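Local coordinates for protein starch synthase I (Hordeum vulgare, PDB 4HLN) that belongs to the starch synthase family and is built from two Rossmann-like domains in the GT-B arrangement of glycosyltransferases, at residues 194-202 against 210-218; 236-247 against 271-280. All coordinates share one frame; numbering follows the deposited sequence.

In the fold
Both contacts belong to the N-terminal Rossmann-like domain and follow one another along the chain: contact 1 closes before contact 2 opens, and their centres are about 12 Å apart. Helix 235-252, which supplies one side of contact 2, also packs on residues of contact 1. The turn after strand 208-214 is fastened to it by probable hydrogen bonds, from Tyr218 OH to Arg238 O (2.8 Å) and between Ser217 O and Arg238 NE (3.1 Å), while His215 CD2 rests on Leu241 CD1 at 3.5 Å. The glycan in the model is bound in the other domain by residues such as Phe556, Trp569 and His593, and neither contact contributes to that pocket.

Contact 1. Residues 194-202 against 210-218; sequences GSHEVTFFH and WVFVDHPSY
Val198 and Val213 meet obliquely in the apolar centre, Val198 CB lying 3.8 Å from Val213 CG1, and the same face of the sheet carries on through Phe200 and Val211. Val211 CG1 reaches the edge of the Phe200 ring, near its plane, at 3.8 Å from CD1. Beyond this layer Val213 touches Ala245 of helix 235-252 and Phe200 touches Leu253, so the apolar face is buried beneath that helix and the loop after it. The two segments form the antiparallel beta hairpin of strands 195-205 and 208-214, near one margin of the mixed sheet of the N-terminal Rossmann-like domain; strand 181-190 flanks it on one side and strand 160-166 on the other. Its hydrogen-bonded pairs are Thr199 with Asp214 and Phe201 with Phe212, two bonds each; Phe201 N to Phe212 O is nearly straight (2.9 Å, 172°). These four residues place their side chains on the face away from Val213. There the Phe201 ring crosses Asp214, CE1 lying 3.7 Å from Asp214 CB, with ring and carboxylate planes 70° apart. Thr199 OG1 lies alongside, 3.5 Å from Asp214 CB. With CG anti to the backbone N (chi1 -162°), the Asp214 carboxylate lies beside Thr199 and Phe201, where OD1 meets Arg167 (salt bridge) and His219 (hydrogen bond); Arg167 also makes a cation-pi contact with Phe201. Past the last bridge, the His215 ring turns its CD2 edge to Glu197 O at 3.4 Å, while its ND1 accepts a hydrogen bond from Ser217 N (3.1 Å).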
loop_
_atom_site.group_PDB
_atom_site.type_symbol
_atom_site.label_atom_id
_atom_site.label_comp_id
_atom_site.label_asym_id
_atom_site.label_seq_id
_atom_site.Cartn_x
_atom_site.Cartn_y
_atom_site.Cartn_z
ATOM N N GLY A 194 1.357 -35.193 -8.490
ATOM C CA GLY A 194 1.543 -35.910 -7.254
ATOM C C GLY A 194 0.746 -35.347 -6.104
ATOM O O GLY A 194 -0.341 -34.771 -6.274
ATOM N N SER A 195 1.302 -35.522 -4.915
ATOM C CA SER A 195 0.608 -35.151 -3.703
ATOM C C SER A 195 1.646 -34.612 -2.753
ATOM O O SER A 195 2.608 -35.297 -2.426
ATOM C CB SER A 195 -0.066 -36.375 -3.108
ATOM O OG SER A 195 -1.033 -35.993 -2.154
ATOM N N HIS A 196 1.471 -33.373 -2.325
ATOM C CA HIS A 196 2.482 -32.742 -1.482
ATOM C C HIS A 196 1.939 -32.390 -0.105
ATOM O O HIS A 196 0.793 -31.976 0.051
ATOM C CB HIS A 196 3.061 -31.513 -2.185
ATOM C CG HIS A 196 3.436 -31.773 -3.609
ATOM N ND1 HIS A 196 4.740 -31.982 -4.010
ATOM C CD2 HIS A 196 2.675 -31.891 -4.722
ATOM C CE1 HIS A 196 4.764 -32.207 -5.311
ATOM N NE2 HIS A 196 3.524 -32.158 -5.767
ATOM N N GLU A 197 2.766 -32.558 0.905
ATOM C CA GLU A 197 2.288 -32.302 2.248
ATOM C C GLU A 197 2.850 -31.014 2.791
ATOM O O GLU A 197 4.041 -30.736 2.636
ATOM C CB GLU A 197 2.678 -33.436 3.178
ATOM C CG GLU A 197 2.265 -33.186 4.604
ATOM C CD GLU A 197 2.640 -34.331 5.511
ATOM O OE1 GLU A 197 2.387 -35.497 5.120
ATOM O OE2 GLU A 197 3.198 -34.065 6.599
ATOM N N VAL A 198 1.980 -30.235 3.423
ATOM C CA VAL A 198 2.387 -29.083 4.207
ATOM C C VAL A 198 1.942 -29.305 5.657
ATOM O O VAL A 198 1.041 -30.111 5.924
ATOM C CB VAL A 198 1.779 -27.770 3.653
ATOM C CG1 VAL A 198 2.177 -27.576 2.192
ATOM C CG2 VAL A 198 0.270 -27.800 3.763
ATOM N N THR A 199 2.585 -28.612 6.594
ATOM C CA THR A 199 2.170 -28.674 7.987
ATOM C C THR A 199 1.953 -27.257 8.501
ATOM O O THR A 199 2.347 -26.293 7.857
ATOM C CB THR A 199 3.184 -29.423 8.872
ATOM O OG1 THR A 199 4.439 -28.741 8.832
ATOM C CG2 THR A 199 3.374 -30.860 8.380
ATOM N N PHE A 200 1.304 -27.125 9.648
ATOM C CA PHE A 200 0.955 -25.808 10.141
ATOM C C PHE A 200 1.612 -25.540 11.473
ATOM O O PHE A 200 1.532 -26.359 12.397
ATOM C CB PHE A 200 -0.560 -25.673 10.300
ATOM C CG PHE A 200 -1.324 -25.806 9.020
ATOM C CD1 PHE A 200 -1.755 -24.678 8.332
ATOM C CD2 PHE A 200 -1.631 -27.057 8.508
ATOM C CE1 PHE A 200 -2.474 -24.792 7.155
ATOM C CE2 PHE A 200 -2.350 -27.183 7.322
ATOM C CZ PHE A 200 -2.771 -26.048 6.647
ATOM N N PHE A 201 2.252 -24.379 11.559
ATOM C CA PHE A 201 2.811 -23.880 12.802
ATOM C C PHE A 201 2.009 -22.657 13.177
ATOM O O PHE A 201 1.392 -22.041 12.314
ATOM C CB PHE A 201 4.298 -23.566 12.634
ATOM C CG PHE A 201 5.139 -24.795 12.476
ATOM C CD1 PHE A 201 5.024 -25.587 11.341
ATOM C CD2 PHE A 201 6.019 -25.185 13.477
ATOM C CE1 PHE A 201 5.784 -26.747 11.193
ATOM C CE2 PHE A 201 6.783 -26.344 13.348
ATOM C CZ PHE A 201 6.662 -27.132 12.201
ATOM N N HIS A 202 1.976 -22.317 14.456
ATOM C CA HIS A 202 1.083 -21.248 14.877
ATOM C C HIS A 202 1.596 -20.441 16.044
ATOM O O HIS A 202 2.198 -20.968 16.959
ATOM C CB HIS A 202 -0.313 -21.793 15.222
ATOM C CG HIS A 202 -1.151 -20.829 16.003
ATOM N ND1 HIS A 202 -1.430 -20.998 17.342
ATOM C CD2 HIS A 202 -1.732 -19.658 15.643
ATOM C CE1 HIS A 202 -2.160 -19.981 17.769
ATOM N NE2 HIS A 202 -2.359 -19.155 16.760
ATOM N N TRP A 210 -1.177 -16.067 13.983
ATOM C CA TRP A 210 -0.163 -16.154 12.953
ATOM C C TRP A 210 0.021 -17.605 12.635
ATOM O O TRP A 210 0.527 -18.369 13.462
ATOM C CB TRP A 210 1.143 -15.590 13.489
ATOM C CG TRP A 210 0.965 -14.205 13.938
ATOM C CD1 TRP A 210 0.737 -13.774 15.210
ATOM C CD2 TRP A 210 0.955 -13.048 13.106
ATOM N NE1 TRP A 210 0.595 -12.408 15.225
ATOM C CE2 TRP A 210 0.719 -11.937 13.943
ATOM C CE3 TRP A 210 1.120 -12.843 11.728
ATOM C CZ2 TRP A 210 0.655 -10.631 13.452
ATOM C CZ3 TRP A 210 1.050 -11.549 11.237
ATOM C CH2 TRP A 210 0.826 -10.455 12.099
ATOM N N VAL A 211 -0.411 -17.986 11.441
ATOM C CA VAL A 211 -0.344 -19.369 11.000
ATOM C C VAL A 211 0.684 -19.518 9.889
ATOM O O VAL A 211 0.646 -18.802 8.889
ATOM C CB VAL A 211 -1.698 -19.842 10.467
ATOM C CG1 VAL A 211 -1.573 -21.234 9.840
ATOM C CG2 VAL A 211 -2.727 -19.817 11.572
ATOM N N PHE A 212 1.590 -20.468 10.064
ATOM C CA PHE A 212 2.699 -20.648 9.146
ATOM C C PHE A 212 2.595 -21.957 8.438
ATOM O O PHE A 212 2.415 -22.999 9.064
ATOM C CB PHE A 212 4.000 -20.600 9.909
ATOM C CG PHE A 212 4.233 -19.302 10.540
ATOM C CD1 PHE A 212 4.736 -18.243 9.790
ATOM C CD2 PHE A 212 3.912 -19.103 11.873
ATOM C CE1 PHE A 212 4.948 -17.003 10.378
ATOM C CE2 PHE A 212 4.119 -17.865 12.472
ATOM C CZ PHE A 212 4.631 -16.811 11.724
ATOM N N VAL A 213 2.712 -21.892 7.122
ATOM C CA VAL A 213 2.606 -23.073 6.289
ATOM C C VAL A 213 4.009 -23.589 6.013
ATOM O O VAL A 213 4.847 -22.859 5.487
ATOM C CB VAL A 213 1.859 -22.751 5.004
ATOM C CG1 VAL A 213 1.771 -23.977 4.100
ATOM C CG2 VAL A 213 0.471 -22.259 5.362
ATOM N N ASP A 214 4.273 -24.837 6.400
ATOM C CA ASP A 214 5.612 -25.392 6.270
ATOM C C ASP A 214 5.787 -26.419 5.146
ATOM O O ASP A 214 5.067 -27.429 5.063
ATOM C CB ASP A 214 6.107 -25.978 7.591
ATOM C CG ASP A 214 7.624 -26.159 7.612
ATOM O OD1 ASP A 214 8.343 -25.145 7.440
ATOM O OD2 ASP A 214 8.097 -27.309 7.782
ATOM N N HIS A 215 6.773 -26.138 4.298
ATOM C CA HIS A 215 7.200 -27.040 3.239
ATOM C C HIS A 215 8.693 -26.779 2.994
ATOM O O HIS A 215 9.179 -25.657 3.169
ATOM C CB HIS A 215 6.376 -26.796 1.965
ATOM C CG HIS A 215 6.648 -27.783 0.876
ATOM N ND1 HIS A 215 7.739 -27.681 0.035
ATOM C CD2 HIS A 215 5.983 -28.902 0.498
ATOM C CE1 HIS A 215 7.732 -28.696 -0.811
ATOM N NE2 HIS A 215 6.673 -29.449 -0.557
ATOM N N PRO A 216 9.437 -27.820 2.607
ATOM C CA PRO A 216 10.880 -27.671 2.341
ATOM C C PRO A 216 11.240 -26.498 1.397
ATOM O O PRO A 216 12.229 -25.795 1.634
ATOM C CB PRO A 216 11.254 -29.009 1.702
ATOM C CG PRO A 216 10.208 -29.988 2.241
ATOM C CD PRO A 216 8.953 -29.206 2.443
ATOM N N SER A 217 10.434 -26.282 0.361
ATOM C CA SER A 217 10.714 -25.245 -0.632
ATOM C C SER A 217 10.631 -23.810 -0.103
ATOM O O SER A 217 11.039 -22.861 -0.786
ATOM C CB SER A 217 9.799 -25.392 -1.853
ATOM O OG SER A 217 8.503 -24.892 -1.576
ATOM N N TYR A 218 10.094 -23.631 1.098
ATOM C CA TYR A 218 10.109 -22.299 1.693
ATOM C C TYR A 218 11.406 -22.027 2.452
ATOM O O TYR A 218 11.658 -20.890 2.824
ATOM C CB TYR A 218 8.948 -22.102 2.656
ATOM C CG TYR A 218 7.590 -22.174 2.044
ATOM C CD1 TYR A 218 7.334 -21.608 0.807
ATOM C CD2 TYR A 218 6.545 -22.813 2.713
ATOM C CE1 TYR A 218 6.073 -21.676 0.247
ATOM C CE2 TYR A 218 5.277 -22.893 2.162
ATOM C CZ TYR A 218 5.046 -22.319 0.935
ATOM O OH TYR A 218 3.795 -22.397 0.383
#

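Contact 2. Residues 236-247 against 271-280; sequences QFRYTLLCYAAC and WHASLVPVLL
Tyr239 lies against His272 and Trp271 in an aromatic cluster, part of the closely packed half of this buried contact. The edge of the His272 ring faces Tyr239, with CD2 above the middle of the phenol; the ring centroids are 4.6 Å apart and the planes stand at 72°. Tyr239 in turn points its own edge at the face of Trp271 in an offset edge-to-face pair, while Arg238 CB lies toward the rim of the opposite face of the Tyr239 ring. In the same half, one helical turn on, Cys243 packs against the backbone where the type I turn Ala273-Val276 begins, its SG 3.4 Å from His272 O and 3.5 Å from Ala273 CA. Leu279 sets CD1 squarely over the Tyr244 ring, 4.0 Å from the centroid and 12° off the normal, and its CB meets Cys247 SG at 3.8 Å. Looser pairs, also buried, are Ala246 CB with Val276 CG2 (4.4 Å), Thr240 CG2 with Leu275 CD2 (4.4 Å) and Cys247 SG with Leu280 CD2 (4.2 Å). Strand 264-269 backs Val276 through Phe266 and Val268, which joins segment 271-280 to the central sheet. Hydrogen bonds between the two segments are absent, and the hydroxyls of Tyr239 and Tyr244 find partners outside, Tyr168 OH and Leu316 O; apolar and ring-to-ring packing therefore holds helix 235-252 against residues 271-280.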
loop_
_atom_site.group_PDB
_atom_site.type_symbol
_atom_site.label_atom_id
_atom_site.label_comp_id
_atom_site.label_asym_id
_atom_site.label_seq_id
_atom_site.Cartn_x
_atom_site.Cartn_y
_atom_site.Cartn_z
ATOM N N GLN A 236 5.571 -20.755 -8.777
ATOM C CA GLN A 236 4.184 -21.085 -9.040
ATOM C C GLN A 236 3.751 -22.255 -8.161
ATOM O O GLN A 236 2.685 -22.236 -7.577
ATOM C CB GLN A 236 3.972 -21.410 -10.507
ATOM C CG GLN A 236 2.527 -21.744 -10.847
ATOM C CD GLN A 236 2.382 -22.368 -12.221
ATOM O OE1 GLN A 236 3.004 -23.395 -12.517
ATOM N NE2 GLN A 236 1.562 -21.745 -13.077
ATOM N N PHE A 237 4.609 -23.255 -8.050
ATOM C CA PHE A 237 4.349 -24.397 -7.198
ATOM C C PHE A 237 4.283 -24.025 -5.706
ATOM O O PHE A 237 3.369 -24.463 -4.978
ATOM C CB PHE A 237 5.412 -25.472 -7.455
ATOM C CG PHE A 237 5.475 -26.536 -6.403
ATOM C CD1 PHE A 237 4.421 -27.424 -6.224
ATOM C CD2 PHE A 237 6.592 -26.653 -5.585
ATOM C CE1 PHE A 237 4.480 -28.414 -5.241
ATOM C CE2 PHE A 237 6.660 -27.644 -4.600
ATOM C CZ PHE A 237 5.610 -28.526 -4.425
ATOM N N ARG A 238 5.250 -23.232 -5.252
ATOM C CA ARG A 238 5.336 -22.865 -3.839
ATOM C C ARG A 238 4.063 -22.157 -3.406
ATOM O O ARG A 238 3.491 -22.464 -2.363
ATOM C CB ARG A 238 6.525 -21.934 -3.558
ATOM C CG ARG A 238 7.906 -22.542 -3.730
ATOM C CD ARG A 238 8.919 -21.450 -4.029
ATOM N NE ARG A 238 9.681 -21.031 -2.862
ATOM C CZ ARG A 238 10.009 -19.770 -2.597
ATOM N NH1 ARG A 238 9.617 -18.811 -3.413
ATOM N NH2 ARG A 238 10.718 -19.466 -1.511
ATOM N N TYR A 239 3.618 -21.208 -4.218
ATOM C CA TYR A 239 2.506 -20.365 -3.822
ATOM C C TYR A 239 1.141 -20.998 -4.080
ATOM O O TYR A 239 0.145 -20.633 -3.465
ATOM C CB TYR A 239 2.685 -18.961 -4.392
ATOM C CG TYR A 239 3.875 -18.333 -3.736
ATOM C CD1 TYR A 239 5.067 -18.153 -4.419
ATOM C CD2 TYR A 239 3.832 -17.997 -2.382
ATOM C CE1 TYR A 239 6.184 -17.604 -3.776
ATOM C CE2 TYR A 239 4.918 -17.448 -1.738
ATOM C CZ TYR A 239 6.096 -17.247 -2.436
ATOM O OH TYR A 239 7.174 -16.699 -1.768
ATOM N N THR A 240 1.130 -21.988 -4.959
ATOM C CA THR A 240 0.006 -22.906 -5.078
ATOM C C THR A 240 -0.223 -23.638 -3.743
ATOM O O THR A 240 -1.361 -23.755 -3.278
ATOM C CB THR A 240 0.253 -23.911 -6.236
ATOM O OG1 THR A 240 0.235 -23.197 -7.473
ATOM C CG2 THR A 240 -0.815 -24.991 -6.304
ATOM N N LEU A 241 0.859 -24.111 -3.121
ATOM C CA LEU A 241 0.748 -24.804 -1.843
ATOM C C LEU A 241 0.151 -23.861 -0.816
ATOM O O LEU A 241 -0.760 -24.234 -0.060
ATOM C CB LEU A 241 2.106 -25.288 -1.350
ATOM C CG LEU A 241 2.797 -26.363 -2.181
ATOM C CD1 LEU A 241 4.100 -26.814 -1.524
ATOM C CD2 LEU A 241 1.876 -27.537 -2.435
ATOM N N LEU A 242 0.673 -22.634 -0.813
ATOM C CA LEU A 242 0.235 -21.609 0.113
ATOM C C LEU A 242 -1.272 -21.474 0.040
ATOM O O LEU A 242 -1.947 -21.400 1.061
ATOM C CB LEU A 242 0.873 -20.263 -0.232
ATOM C CG LEU A 242 0.312 -19.150 0.646
ATOM C CD1 LEU A 242 0.479 -19.503 2.137
ATOM C CD2 LEU A 242 0.934 -17.815 0.339
ATOM N N CYS A 243 -1.794 -21.453 -1.183
ATOM C CA CYS A 243 -3.196 -21.152 -1.401
ATOM C C CYS A 243 -4.112 -22.292 -0.974
ATOM O O CYS A 243 -5.105 -22.060 -0.299
ATOM C CB CYS A 243 -3.432 -20.755 -2.857
ATOM S SG CYS A 243 -2.886 -19.057 -3.250
ATOM N N TYR A 244 -3.772 -23.523 -1.347
ATOM C CA TYR A 244 -4.517 -24.682 -0.867
ATOM C C TYR A 244 -4.547 -24.742 0.672
ATOM O O TYR A 244 -5.593 -24.985 1.283
ATOM C CB TYR A 244 -3.926 -25.981 -1.429
ATOM C CG TYR A 244 -4.423 -26.339 -2.809
ATOM C CD1 TYR A 244 -5.651 -26.980 -2.979
ATOM C CD2 TYR A 244 -3.662 -26.046 -3.950
ATOM C CE1 TYR A 244 -6.116 -27.316 -4.229
ATOM C CE2 TYR A 244 -4.118 -26.373 -5.218
ATOM C CZ TYR A 244 -5.349 -27.004 -5.350
ATOM O OH TYR A 244 -5.832 -27.337 -6.587
ATOM N N ALA A 245 -3.388 -24.517 1.278
ATOM C CA ALA A 245 -3.242 -24.564 2.715
ATOM C C ALA A 245 -4.161 -23.545 3.365
ATOM O O ALA A 245 -4.828 -23.827 4.349
ATOM C CB ALA A 245 -1.789 -24.283 3.100
ATOM N N ALA A 246 -4.197 -22.349 2.807
ATOM C CA ALA A 246 -4.945 -21.282 3.436
ATOM C C ALA A 246 -6.452 -21.569 3.417
ATOM O O ALA A 246 -7.201 -21.090 4.276
ATOM C CB ALA A 246 -4.617 -19.935 2.778
ATOM N N CYS A 247 -6.891 -22.363 2.447
ATOM C CA CYS A 247 -8.293 -22.767 2.368
ATOM C C CYS A 247 -8.643 -23.804 3.435
ATOM O O CYS A 247 -9.761 -23.850 3.930
ATOM C CB CYS A 247 -8.621 -23.285 0.972
ATOM S SG CYS A 247 -8.668 -21.963 -0.257
ATOM N N TRP A 271 -0.229 -11.643 -5.967
ATOM C CA TRP A 271 -0.424 -12.858 -6.751
ATOM C C TRP A 271 -0.166 -14.094 -5.931
ATOM O O TRP A 271 -0.744 -15.139 -6.191
ATOM C CB TRP A 271 0.415 -12.870 -8.033
ATOM C CG TRP A 271 1.825 -13.287 -7.866
ATOM C CD1 TRP A 271 2.899 -12.468 -7.664
ATOM C CD2 TRP A 271 2.341 -14.628 -7.898
ATOM N NE1 TRP A 271 4.049 -13.213 -7.564
ATOM C CE2 TRP A 271 3.739 -14.541 -7.716
ATOM C CE3 TRP A 271 1.761 -15.893 -8.060
ATOM C CZ2 TRP A 271 4.568 -15.674 -7.697
ATOM C CZ3 TRP A 271 2.590 -17.024 -8.047
ATOM C CH2 TRP A 271 3.978 -16.902 -7.867
ATOM N N HIS A 272 0.695 -13.970 -4.930
ATOM C CA HIS A 272 1.075 -15.123 -4.127
ATOM C C HIS A 272 -0.132 -15.845 -3.544
ATOM O O HIS A 272 -0.121 -17.063 -3.410
ATOM C CB HIS A 272 2.035 -14.713 -3.021
ATOM C CG HIS A 272 3.250 -14.007 -3.527
ATOM N ND1 HIS A 272 3.319 -12.634 -3.636
ATOM C CD2 HIS A 272 4.432 -14.486 -3.981
ATOM C CE1 HIS A 272 4.499 -12.298 -4.126
ATOM N NE2 HIS A 272 5.192 -13.403 -4.344
ATOM N N ALA A 273 -1.167 -15.087 -3.211
ATOM C CA ALA A 273 -2.364 -15.649 -2.594
ATOM C C ALA A 273 -3.561 -15.622 -3.534
ATOM O O ALA A 273 -4.695 -15.753 -3.099
ATOM C CB ALA A 273 -2.703 -14.874 -1.316
ATOM N N SER A 274 -3.315 -15.440 -4.823
ATOM C CA SER A 274 -4.399 -15.089 -5.748
ATOM C C SER A 274 -5.215 -16.273 -6.191
ATOM O O SER A 274 -6.254 -16.118 -6.823
ATOM C CB SER A 274 -3.862 -14.349 -6.972
ATOM O OG SER A 274 -3.793 -12.960 -6.727
ATOM N N LEU A 275 -4.741 -17.466 -5.876
ATOM C CA LEU A 275 -5.445 -18.659 -6.305
ATOM C C LEU A 275 -6.550 -18.989 -5.300
ATOM O O LEU A 275 -7.458 -19.759 -5.597
ATOM C CB LEU A 275 -4.467 -19.822 -6.439
ATOM C CG LEU A 275 -4.934 -20.977 -7.318
ATOM C CD1 LEU A 275 -4.857 -20.583 -8.790
ATOM C CD2 LEU A 275 -4.087 -22.195 -7.072
ATOM N N VAL A 276 -6.471 -18.391 -4.112
ATOM C CA VAL A 276 -7.416 -18.689 -3.048
ATOM C C VAL A 276 -8.887 -18.494 -3.473
ATOM O O VAL A 276 -9.702 -19.396 -3.317
ATOM C CB VAL A 276 -7.091 -17.847 -1.794
ATOM C CG1 VAL A 276 -8.274 -17.803 -0.845
ATOM C CG2 VAL A 276 -5.846 -18.390 -1.118
ATOM N N PRO A 277 -9.226 -17.308 -4.009
ATOM C CA PRO A 277 -10.602 -17.054 -4.444
ATOM C C PRO A 277 -11.022 -17.975 -5.566
ATOM O O PRO A 277 -12.223 -18.223 -5.753
ATOM C CB PRO A 277 -10.565 -15.614 -4.950
ATOM C CG PRO A 277 -9.133 -15.268 -5.084
ATOM C CD PRO A 277 -8.363 -16.126 -4.165
ATOM N N VAL A 278 -10.053 -18.488 -6.311
ATOM C CA VAL A 278 -10.388 -19.448 -7.363
ATOM C C VAL A 278 -10.755 -20.782 -6.718
ATOM O O VAL A 278 -11.753 -21.391 -7.060
ATOM C CB VAL A 278 -9.237 -19.634 -8.388
ATOM C CG1 VAL A 278 -9.702 -20.470 -9.576
ATOM C CG2 VAL A 278 -8.726 -18.288 -8.863
ATOM N N LEU A 279 -9.938 -21.218 -5.767
ATOM C CA LEU A 279 -10.204 -22.433 -5.018
ATOM C C LEU A 279 -11.588 -22.396 -4.388
ATOM O O LEU A 279 -12.378 -23.342 -4.541
ATOM C CB LEU A 279 -9.129 -22.648 -3.949
ATOM C CG LEU A 279 -7.782 -23.015 -4.573
ATOM C CD1 LEU A 279 -6.678 -23.192 -3.526
ATOM C CD2 LEU A 279 -7.931 -24.264 -5.473
ATOM N N LEU A 280 -11.888 -21.312 -3.680
ATOM C CA LEU A 280 -13.197 -21.198 -3.048
ATOM C C LEU A 280 -14.289 -21.491 -4.068
ATOM O O LEU A 280 -15.187 -22.298 -3.829
ATOM C CB LEU A 280 -13.393 -19.804 -2.474
ATOM C CG LEU A 280 -12.436 -19.457 -1.344
ATOM C CD1 LEU A 280 -12.666 -18.037 -0.885
ATOM C CD2 LEU A 280 -12.596 -20.434 -0.202
#